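Local coordinates for type IV pilus biogenesis protein PilB (PDB 7B7P) that acts as a minor type IV pilin with a direct role in adhesion, carrying a von Willebrand factor A-like module that binds magnesium, at residues R50-I55 with A150-P155; T256-G261 with G285-Y290; N346-A351 with Q381-R386. One frame throughout, in Å; residues are numbered along the deposited sequence.

The three contacts divide between the two modules of this bimodular pilin. Contact 1 comes first along the chain and joins strands 53-57 and 148-152 of a six-stranded mixed sheet. Contacts 2 and 3 follow in series within the von Willebrand factor A-like part, on the opposite side of the chain's centre; their centres lie about 47 and 43 Å from that of contact 1. They are themselves close neighbours, with centres about 9 Å apart, and helix 341-358 of contact 3 supplies Ser347 OG, which lies 2.7 Å from Ala289 O of contact 2, a probable hydrogen bond. The helix pair is thereby coupled to the start of strand 289-291, just after the loop beside the magnesium site.

Contact 1. Residues R50-I55 with A150-P155; sequences REWSYI and AYRTDP
Tyr151 and Arg152 lie one after the other on strand 148-152 and grip residues 50-55 in quite different ways. The ring of Tyr151 folds back over its neighbour strand because CG sits between the backbone N and the carbonyl carbon (chi1 68°). One ring face thus receives the methylene of Ser53 as a CH-pi contact, with Ser53 CB 3.4 Å from Tyr151 CZ, while Ile55 CG1 approaches the same ring obliquely. The backbones pair beneath: Tyr151 N gives a hydrogen bond of 2.7 Å to Ser53 O, and Ser53 N returns one of 3.0 Å to Tyr151 O.

Arg152 instead lays its aliphatic part across the indole of Trp52. Its CD stands over the six-membered ring, 3.6 Å from the centroid, and the guanidinium plane is turned 77° from the ring. Beyond the indole the guanidinium edge faces Glu51 O, although the modelled separation is too short to be trusted in detail. NH2 is steadied from its own segment by Pro155 O at 3.1 Å, nearly in the guanidinium plane.

Ala150, pointing to the other side of the sheet, sets CB over the Tyr54 ring, 3.7 Å from Tyr54 CE2. Pro426 at the C-terminus touches this side, and Trp52 NE1 donates a hydrogen bond to Ser424 O. On the Tyr151 side the hydroxyl pairs with Asn66, and Thr26 of helix 9-27 packs against the ring. The pair belongs to a mixed six-stranded sheet packed against helix 9-27, consistent with the helix-on-sheet fold of type IV pilins.

Contact 2. Residues T256-G261 with G285-Y290; sequences TNPGDG and GIPNAY
Thr256 and Asn288 hold each other by two hydrogen bonds that form the tight centre of this contact. Asn288 OD1 accepts from Thr256 N at 2.8 Å, in the plane of the amide carbonyl, and Asn288 N gives an almost straight hydrogen bond (174°) of 3.1 Å to Thr256 O. With CG placed between backbone N and carbonyl carbon (chi1 62°), the amide of Asn288 curls back to reach the threonine. Packing continues through Asn257 CB, 3.8 Å from Ala289 CB. Asn257 is also the N-cap of helix 258-270: its OD1 accepts from Asp260 N at 3.3 Å, the donor standing well above the carbonyl plane.

The other side is looser: a water bridges Thr256 OG1, 3.1 Å away, and Asn288 ND2, which holds it only weakly, and the side chain of Ile286 turns away, partly exposed. The Thr256 side chain also comes within about 3 Å of a bound magnesium ion, near the metal-binding residues Ser173 and Asp284, consistent with the MIDAS of this domain family.

Around this core, Phe219 of strand 212-219 touches Thr256 and Pro258, helix 341-358 packs on Pro287, and strand 289-291 pairs with strand 332-335.

Contact 3. Residues N346-A351 with Q381-R386; sequences NSIAYA and QSLTDR
Ile348 and Arg386 meet at about a right angle, the branched methyl of one set against the flat head of the other. Ile348 CG2 lies over one face of the guanidinium, offset toward its rim and 3.7 Å from Arg386 CZ. The arginine gets there by bending twice, at chi2 (69°) and chi3 (65°), which wraps its chain round the methyl; on the way its CG passes 3.6 Å from Ile348 O. NH1 then reaches beyond the isoleucine to Ala349, whose CB is 3.8 Å away.

Leu383 approaches one turn earlier on helix 380-388. Its CG is anti to the backbone N, and from there CD1 is carried to 3.8 Å from Ala351 CB, with Ile348 CG1 more distant. The helix segments run at 37° to one another, their axes 8.7 Å apart, and Pro258 of helix 258-270 also touches Leu383.

No hydrogen bond crosses between the two segments. The chemistry therefore implies a join that rests on van der Waals packing, of Ile348, Ala351 and Leu383 and of the arginine's chain and guanidinium face, while the charge of Arg386 is met by a salt bridge to Glu345, on the same helix as Ile348.

Contact 1. Residues R50-I55 with A150-P155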
loop_
_atom_site.group_PDB
_atom_site.type_symbol
_atom_site.label_atom_id
_atom_site.label_comp_id
_atom_site.label_asym_id
_atom_site.label_seq_id
_atom_site.Cartn_x
_atom_site.Cartn_y
_atom_site.Cartn_z
ATOM N N ARG A 50 11.891 -11.088 17.518
ATOM C CA ARG A 50 13.144 -11.773 17.229
ATOM C C ARG A 50 13.760 -11.273 15.928
ATOM O O ARG A 50 13.058 -10.874 14.998
ATOM C CB ARG A 50 12.930 -13.286 17.142
ATOM C CG ARG A 50 11.920 -13.875 18.121
ATOM C CD ARG A 50 11.229 -15.069 17.475
ATOM N NE ARG A 50 12.223 -16.024 16.984
ATOM C CZ ARG A 50 12.686 -17.057 17.680
ATOM N NH1 ARG A 50 12.233 -17.291 18.907
ATOM N NH2 ARG A 50 13.600 -17.857 17.143
ATOM N N GLU A 51 15.095 -11.329 15.872
ATOM C CA GLU A 51 15.961 -10.911 14.764
ATOM C C GLU A 51 16.042 -9.395 14.599
ATOM O O GLU A 51 16.623 -8.906 13.614
ATOM C CB GLU A 51 15.568 -11.573 13.437
ATOM C CG GLU A 51 15.264 -13.062 13.573
ATOM C CD GLU A 51 14.655 -13.669 12.324
ATOM O OE1 GLU A 51 14.501 -14.912 12.287
ATOM O OE2 GLU A 51 14.343 -12.910 11.379
ATOM N N TRP A 52 15.505 -8.636 15.548
ATOM C CA TRP A 52 15.693 -7.195 15.610
ATOM C C TRP A 52 16.535 -6.853 16.832
ATOM O O TRP A 52 16.237 -7.303 17.945
ATOM C CB TRP A 52 14.345 -6.474 15.657
ATOM C CG TRP A 52 13.642 -6.569 14.352
ATOM C CD1 TRP A 52 12.686 -7.474 14.004
ATOM C CD2 TRP A 52 13.869 -5.753 13.191
ATOM N NE1 TRP A 52 12.293 -7.265 12.704
ATOM C CE2 TRP A 52 13.007 -6.217 12.182
ATOM C CE3 TRP A 52 14.709 -4.669 12.915
ATOM C CZ2 TRP A 52 12.956 -5.636 10.916
ATOM C CZ3 TRP A 52 14.658 -4.092 11.655
ATOM C CH2 TRP A 52 13.787 -4.577 10.672
ATOM N N SER A 53 17.593 -6.079 16.615
ATOM C CA SER A 53 18.390 -5.526 17.701
ATOM C C SER A 53 17.789 -4.200 18.163
ATOM O O SER A 53 17.123 -3.502 17.397
ATOM C CB SER A 53 19.832 -5.338 17.246
ATOM O OG SER A 53 20.206 -6.397 16.387
ATOM N N TYR A 54 18.008 -3.869 19.434
ATOM C CA TYR A 54 17.336 -2.738 20.060
ATOM C C TYR A 54 18.323 -1.873 20.836
ATOM O O TYR A 54 19.343 -2.355 21.331
ATOM C CB TYR A 54 16.224 -3.194 21.021
ATOM C CG TYR A 54 15.025 -3.856 20.371
ATOM C CD1 TYR A 54 15.122 -5.120 19.795
ATOM C CD2 TYR A 54 13.786 -3.232 20.363
ATOM C CE1 TYR A 54 14.023 -5.729 19.215
ATOM C CE2 TYR A 54 12.686 -3.834 19.787
ATOM C CZ TYR A 54 12.811 -5.084 19.214
ATOM O OH TYR A 54 11.718 -5.684 18.636
ATOM N N ILE A 55 18.000 -0.583 20.938
ATOM C CA ILE A 55 18.646 0.336 21.868
ATOM C C ILE A 55 17.551 1.059 22.639
ATOM O O ILE A 55 16.583 1.546 22.045
ATOM C CB ILE A 55 19.550 1.359 21.154
ATOM C CG1 ILE A 55 20.670 0.672 20.395
ATOM C CG2 ILE A 55 20.140 2.339 22.155
ATOM C CD1 ILE A 55 21.325 1.572 19.379
ATOM N N ALA A 150 14.753 0.060 17.151
ATOM C CA ALA A 150 15.019 -1.298 16.706
ATOM C C ALA A 150 15.665 -1.239 15.333
ATOM O O ALA A 150 15.271 -0.425 14.493
ATOM C CB ALA A 150 13.736 -2.117 16.655
ATOM N N TYR A 151 16.656 -2.097 15.100
ATOM C CA TYR A 151 17.458 -1.961 13.895
ATOM C C TYR A 151 18.034 -3.302 13.477
ATOM O O TYR A 151 18.120 -4.243 14.265
ATOM C CB TYR A 151 18.609 -0.977 14.102
ATOM C CG TYR A 151 19.663 -1.485 15.061
ATOM C CD1 TYR A 151 19.450 -1.440 16.432
ATOM C CD2 TYR A 151 20.871 -2.008 14.598
ATOM C CE1 TYR A 151 20.405 -1.893 17.320
ATOM C CE2 TYR A 151 21.843 -2.474 15.488
ATOM C CZ TYR A 151 21.595 -2.413 16.850
ATOM O OH TYR A 151 22.523 -2.862 17.762
ATOM N N ARG A 152 18.465 -3.353 12.225
ATOM C CA ARG A 152 19.251 -4.458 11.708
ATOM C C ARG A 152 20.434 -3.902 10.929
ATOM O O ARG A 152 20.402 -2.774 10.430
ATOM C CB ARG A 152 18.419 -5.381 10.804
ATOM C CG ARG A 152 17.445 -6.264 11.566
ATOM C CD ARG A 152 16.577 -7.077 10.617
ATOM N NE ARG A 152 17.361 -8.036 9.848
ATOM C CZ ARG A 152 17.776 -9.207 10.319
ATOM N NH1 ARG A 152 17.487 -9.570 11.562
ATOM N NH2 ARG A 152 18.482 -10.012 9.546
ATOM N N THR A 153 21.481 -4.719 10.824
ATOM C CA THR A 153 22.681 -4.364 10.083
ATOM C C THR A 153 22.843 -5.152 8.791
ATOM O O THR A 153 23.744 -4.845 8.001
ATOM C CB THR A 153 23.916 -4.568 10.971
ATOM O OG1 THR A 153 23.734 -5.742 11.774
ATOM C CG2 THR A 153 24.091 -3.374 11.891
ATOM N N ASP A 154 21.991 -6.144 8.556
ATOM C CA ASP A 154 21.958 -6.986 7.371
ATOM C C ASP A 154 20.495 -7.154 6.971
ATOM O O ASP A 154 19.614 -7.099 7.836
ATOM C CB ASP A 154 22.603 -8.356 7.647
ATOM C CG ASP A 154 22.257 -8.902 9.042
ATOM O OD1 ASP A 154 21.869 -8.108 9.935
ATOM O OD2 ASP A 154 22.392 -10.127 9.253
ATOM N N PRO A 155 20.215 -7.357 5.682
ATOM C CA PRO A 155 18.812 -7.390 5.241
ATOM C C PRO A 155 18.022 -8.472 5.959
ATOM O O PRO A 155 18.579 -9.421 6.514
ATOM C CB PRO A 155 18.914 -7.688 3.740
ATOM C CG PRO A 155 20.326 -7.392 3.375
ATOM C CD PRO A 155 21.135 -7.699 4.587
#

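Contact 2. Residues T256-G261 with G285-Y290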
loop_
_atom_site.group_PDB
_atom_site.type_symbol
_atom_site.label_atom_id
_atom_site.label_comp_id
_atom_site.label_asym_id
_atom_site.label_seq_id
_atom_site.Cartn_x
_atom_site.Cartn_y
_atom_site.Cartn_z
ATOM N N THR A 256 -18.725 -0.123 -18.719
ATOM C CA THR A 256 -17.848 -0.059 -17.550
ATOM C C THR A 256 -18.543 -0.696 -16.348
ATOM O O THR A 256 -19.447 -0.099 -15.757
ATOM C CB THR A 256 -17.448 1.401 -17.274
ATOM O OG1 THR A 256 -16.895 1.972 -18.470
ATOM C CG2 THR A 256 -16.408 1.502 -16.138
ATOM N N ASN A 257 -18.099 -1.896 -15.969
ATOM C CA ASN A 257 -18.706 -2.699 -14.907
ATOM C C ASN A 257 -17.615 -2.977 -13.878
ATOM O O ASN A 257 -17.099 -4.099 -13.783
ATOM C CB ASN A 257 -19.297 -3.996 -15.466
ATOM C CG ASN A 257 -20.142 -4.783 -14.438
ATOM O OD1 ASN A 257 -20.055 -4.540 -13.236
ATOM N ND2 ASN A 257 -20.964 -5.729 -14.925
ATOM N N PRO A 258 -17.221 -1.967 -13.104
ATOM C CA PRO A 258 -16.104 -2.162 -12.167
ATOM C C PRO A 258 -16.392 -3.189 -11.079
ATOM O O PRO A 258 -15.473 -3.903 -10.644
ATOM C CB PRO A 258 -15.885 -0.750 -11.589
ATOM C CG PRO A 258 -17.219 -0.083 -11.700
ATOM C CD PRO A 258 -17.862 -0.641 -12.949
ATOM N N GLY A 259 -17.639 -3.298 -10.626
ATOM C CA GLY A 259 -17.966 -4.341 -9.664
ATOM C C GLY A 259 -17.554 -5.727 -10.130
ATOM O O GLY A 259 -16.955 -6.501 -9.370
ATOM N N ASP A 260 -17.855 -6.071 -11.396
ATOM C CA ASP A 260 -17.494 -7.415 -11.848
ATOM C C ASP A 260 -15.979 -7.564 -11.936
ATOM O O ASP A 260 -15.428 -8.607 -11.556
ATOM C CB ASP A 260 -18.174 -7.762 -13.181
ATOM C CG ASP A 260 -18.281 -9.293 -13.417
ATOM O OD1 ASP A 260 -18.256 -10.076 -12.449
ATOM O OD2 ASP A 260 -18.351 -9.730 -14.585
ATOM N N GLY A 261 -15.281 -6.526 -12.409
ATOM C CA GLY A 261 -13.835 -6.598 -12.431
ATOM C C GLY A 261 -13.268 -6.819 -11.045
ATOM O O GLY A 261 -12.357 -7.637 -10.852
ATOM N N GLY A 285 -13.977 5.786 -16.929
ATOM C CA GLY A 285 -15.330 6.195 -17.259
ATOM C C GLY A 285 -16.271 6.085 -16.080
ATOM O O GLY A 285 -15.974 5.466 -15.054
ATOM N N ILE A 286 -17.423 6.707 -16.246
ATOM C CA ILE A 286 -18.457 6.624 -15.221
ATOM C C ILE A 286 -18.974 5.190 -15.138
ATOM O O ILE A 286 -19.312 4.590 -16.181
ATOM C CB ILE A 286 -19.589 7.578 -15.537
ATOM C CG1 ILE A 286 -19.081 9.005 -15.773
ATOM C CG2 ILE A 286 -20.646 7.497 -14.431
ATOM C CD1 ILE A 286 -20.154 9.844 -16.499
ATOM N N PRO A 287 -19.065 4.610 -13.948
ATOM C CA PRO A 287 -19.721 3.304 -13.799
ATOM C C PRO A 287 -21.116 3.301 -14.407
ATOM O O PRO A 287 -21.937 4.179 -14.139
ATOM C CB PRO A 287 -19.772 3.112 -12.278
ATOM C CG PRO A 287 -18.646 3.925 -11.758
ATOM C CD PRO A 287 -18.579 5.139 -12.661
ATOM N N ASN A 288 -21.383 2.311 -15.253
ATOM C CA ASN A 288 -22.679 2.303 -15.925
ATOM C C ASN A 288 -23.170 0.889 -16.205
ATOM O O ASN A 288 -23.977 0.708 -17.122
ATOM C CB ASN A 288 -22.625 3.087 -17.280
ATOM C CG ASN A 288 -21.643 2.473 -18.269
ATOM O OD1 ASN A 288 -20.875 1.549 -17.940
ATOM N ND2 ASN A 288 -21.690 2.950 -19.496
ATOM N N ALA A 289 -22.669 -0.118 -15.489
ATOM C CA ALA A 289 -23.095 -1.489 -15.712
ATOM C C ALA A 289 -22.932 -2.283 -14.419
ATOM O O ALA A 289 -22.084 -1.969 -13.577
ATOM C CB ALA A 289 -22.301 -2.128 -16.870
ATOM N N TYR A 290 -23.748 -3.325 -14.274
ATOM C CA TYR A 290 -23.696 -4.218 -13.117
ATOM C C TYR A 290 -24.345 -5.530 -13.528
ATOM O O TYR A 290 -25.054 -5.595 -14.535
ATOM C CB TYR A 290 -24.383 -3.600 -11.878
ATOM C CG TYR A 290 -25.836 -3.159 -12.144
ATOM C CD1 TYR A 290 -26.125 -1.895 -12.658
ATOM C CD2 TYR A 290 -26.905 -4.021 -11.898
ATOM C CE1 TYR A 290 -27.436 -1.507 -12.917
ATOM C CE2 TYR A 290 -28.196 -3.647 -12.147
ATOM C CZ TYR A 290 -28.470 -2.401 -12.665
ATOM O OH TYR A 290 -29.779 -2.037 -12.922
HETATM O O HOH W 1 -18.565 3.021 -20.865
#

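Contact 3. Residues N346-A351 with Q381-R386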
loop_
_atom_site.group_PDB
_atom_site.type_symbol
_atom_site.label_atom_id
_atom_site.label_comp_id
_atom_site.label_asym_id
_atom_site.label_seq_id
_atom_site.Cartn_x
_atom_site.Cartn_y
_atom_site.Cartn_z
ATOM N N ASN A 346 -26.476 2.120 -9.044
ATOM C CA ASN A 346 -26.459 0.655 -8.923
ATOM C C ASN A 346 -25.103 0.069 -9.312
ATOM O O ASN A 346 -24.676 -0.958 -8.761
ATOM C CB ASN A 346 -27.562 0.016 -9.792
ATOM C CG ASN A 346 -28.972 0.246 -9.235
ATOM O OD1 ASN A 346 -29.146 0.472 -8.047
ATOM N ND2 ASN A 346 -29.971 0.183 -10.095
ATOM N N SER A 347 -24.427 0.687 -10.278
ATOM C CA SER A 347 -23.110 0.217 -10.690
ATOM C C SER A 347 -22.072 0.435 -9.596
ATOM O O SER A 347 -21.179 -0.400 -9.395
ATOM C CB SER A 347 -22.706 0.920 -11.984
ATOM O OG SER A 347 -21.475 0.406 -12.442
ATOM N N ILE A 348 -22.156 1.565 -8.901
ATOM C CA ILE A 348 -21.220 1.843 -7.825
ATOM C C ILE A 348 -21.520 0.953 -6.625
ATOM O O ILE A 348 -20.606 0.460 -5.958
ATOM C CB ILE A 348 -21.274 3.343 -7.472
ATOM C CG1 ILE A 348 -20.629 4.165 -8.597
ATOM C CG2 ILE A 348 -20.583 3.635 -6.142
ATOM C CD1 ILE A 348 -20.787 5.669 -8.448
ATOM N N ALA A 349 -22.806 0.736 -6.330
ATOM C CA ALA A 349 -23.179 -0.097 -5.189
ATOM C C ALA A 349 -22.781 -1.549 -5.403
ATOM O O ALA A 349 -22.429 -2.242 -4.442
ATOM C CB ALA A 349 -24.689 -0.008 -4.922
ATOM N N TYR A 350 -22.832 -2.024 -6.647
ATOM C CA TYR A 350 -22.377 -3.379 -6.952
ATOM C C TYR A 350 -20.946 -3.579 -6.486
ATOM O O TYR A 350 -20.613 -4.587 -5.859
ATOM C CB TYR A 350 -22.499 -3.636 -8.459
ATOM C CG TYR A 350 -22.101 -5.030 -8.915
ATOM C CD1 TYR A 350 -22.290 -6.117 -8.095
ATOM C CD2 TYR A 350 -21.581 -5.258 -10.197
ATOM C CE1 TYR A 350 -21.961 -7.377 -8.486
ATOM C CE2 TYR A 350 -21.262 -6.525 -10.615
ATOM C CZ TYR A 350 -21.465 -7.592 -9.747
ATOM O OH TYR A 350 -21.150 -8.878 -10.115
ATOM N N ALA A 351 -20.081 -2.608 -6.786
ATOM C CA ALA A 351 -18.684 -2.704 -6.390
ATOM C C ALA A 351 -18.544 -2.703 -4.869
ATOM O O ALA A 351 -17.673 -3.379 -4.313
ATOM C CB ALA A 351 -17.904 -1.552 -7.025
ATOM N N GLN A 381 -13.508 8.930 -7.034
ATOM C CA GLN A 381 -13.465 8.968 -5.570
ATOM C C GLN A 381 -14.699 8.297 -4.976
ATOM O O GLN A 381 -14.612 7.582 -3.973
ATOM C CB GLN A 381 -13.347 10.425 -5.081
ATOM C CG GLN A 381 -13.214 10.601 -3.540
ATOM C CD GLN A 381 -11.864 10.102 -3.008
ATOM O OE1 GLN A 381 -10.820 10.558 -3.452
ATOM N NE2 GLN A 381 -11.889 9.135 -2.085
ATOM N N SER A 382 -15.851 8.515 -5.595
ATOM C CA SER A 382 -17.093 7.929 -5.118
ATOM C C SER A 382 -17.035 6.398 -5.165
ATOM O O SER A 382 -17.424 5.711 -4.206
ATOM C CB SER A 382 -18.232 8.487 -5.967
ATOM O OG SER A 382 -19.481 8.327 -5.345
ATOM N N LEU A 383 -16.530 5.852 -6.276
ATOM C CA LEU A 383 -16.349 4.410 -6.410
ATOM C C LEU A 383 -15.419 3.858 -5.329
ATOM O O LEU A 383 -15.725 2.850 -4.676
ATOM C CB LEU A 383 -15.804 4.099 -7.800
ATOM C CG LEU A 383 -15.478 2.637 -8.060
ATOM C CD1 LEU A 383 -16.813 1.909 -8.032
ATOM C CD2 LEU A 383 -14.734 2.451 -9.433
ATOM N N THR A 384 -14.270 4.511 -5.142
ATOM C CA THR A 384 -13.293 4.115 -4.134
ATOM C C THR A 384 -13.916 4.093 -2.739
ATOM O O THR A 384 -13.755 3.120 -1.986
ATOM C CB THR A 384 -12.105 5.083 -4.185
ATOM O OG1 THR A 384 -11.576 5.114 -5.521
ATOM C CG2 THR A 384 -11.019 4.688 -3.196
ATOM N N ASP A 385 -14.644 5.156 -2.390
ATOM C CA ASP A 385 -15.262 5.243 -1.072
ATOM C C ASP A 385 -16.253 4.107 -0.850
ATOM O O ASP A 385 -16.319 3.544 0.248
ATOM C CB ASP A 385 -15.966 6.590 -0.910
ATOM C CG ASP A 385 -15.004 7.769 -0.885
ATOM O OD1 ASP A 385 -13.765 7.563 -0.771
ATOM O OD2 ASP A 385 -15.501 8.922 -0.953
ATOM N N ARG A 386 -17.047 3.766 -1.874
ATOM C CA ARG A 386 -17.955 2.630 -1.744
ATOM C C ARG A 386 -17.183 1.325 -1.570
ATOM O O ARG A 386 -17.528 0.501 -0.717
ATOM C CB ARG A 386 -18.897 2.541 -2.949
ATOM C CG ARG A 386 -20.197 1.841 -2.631
ATOM C CD ARG A 386 -21.041 2.685 -1.690
ATOM N NE ARG A 386 -21.429 3.909 -2.382
ATOM C CZ ARG A 386 -22.586 4.050 -3.016
ATOM N NH1 ARG A 386 -23.471 3.048 -3.003
ATOM N NH2 ARG A 386 -22.855 5.182 -3.654
#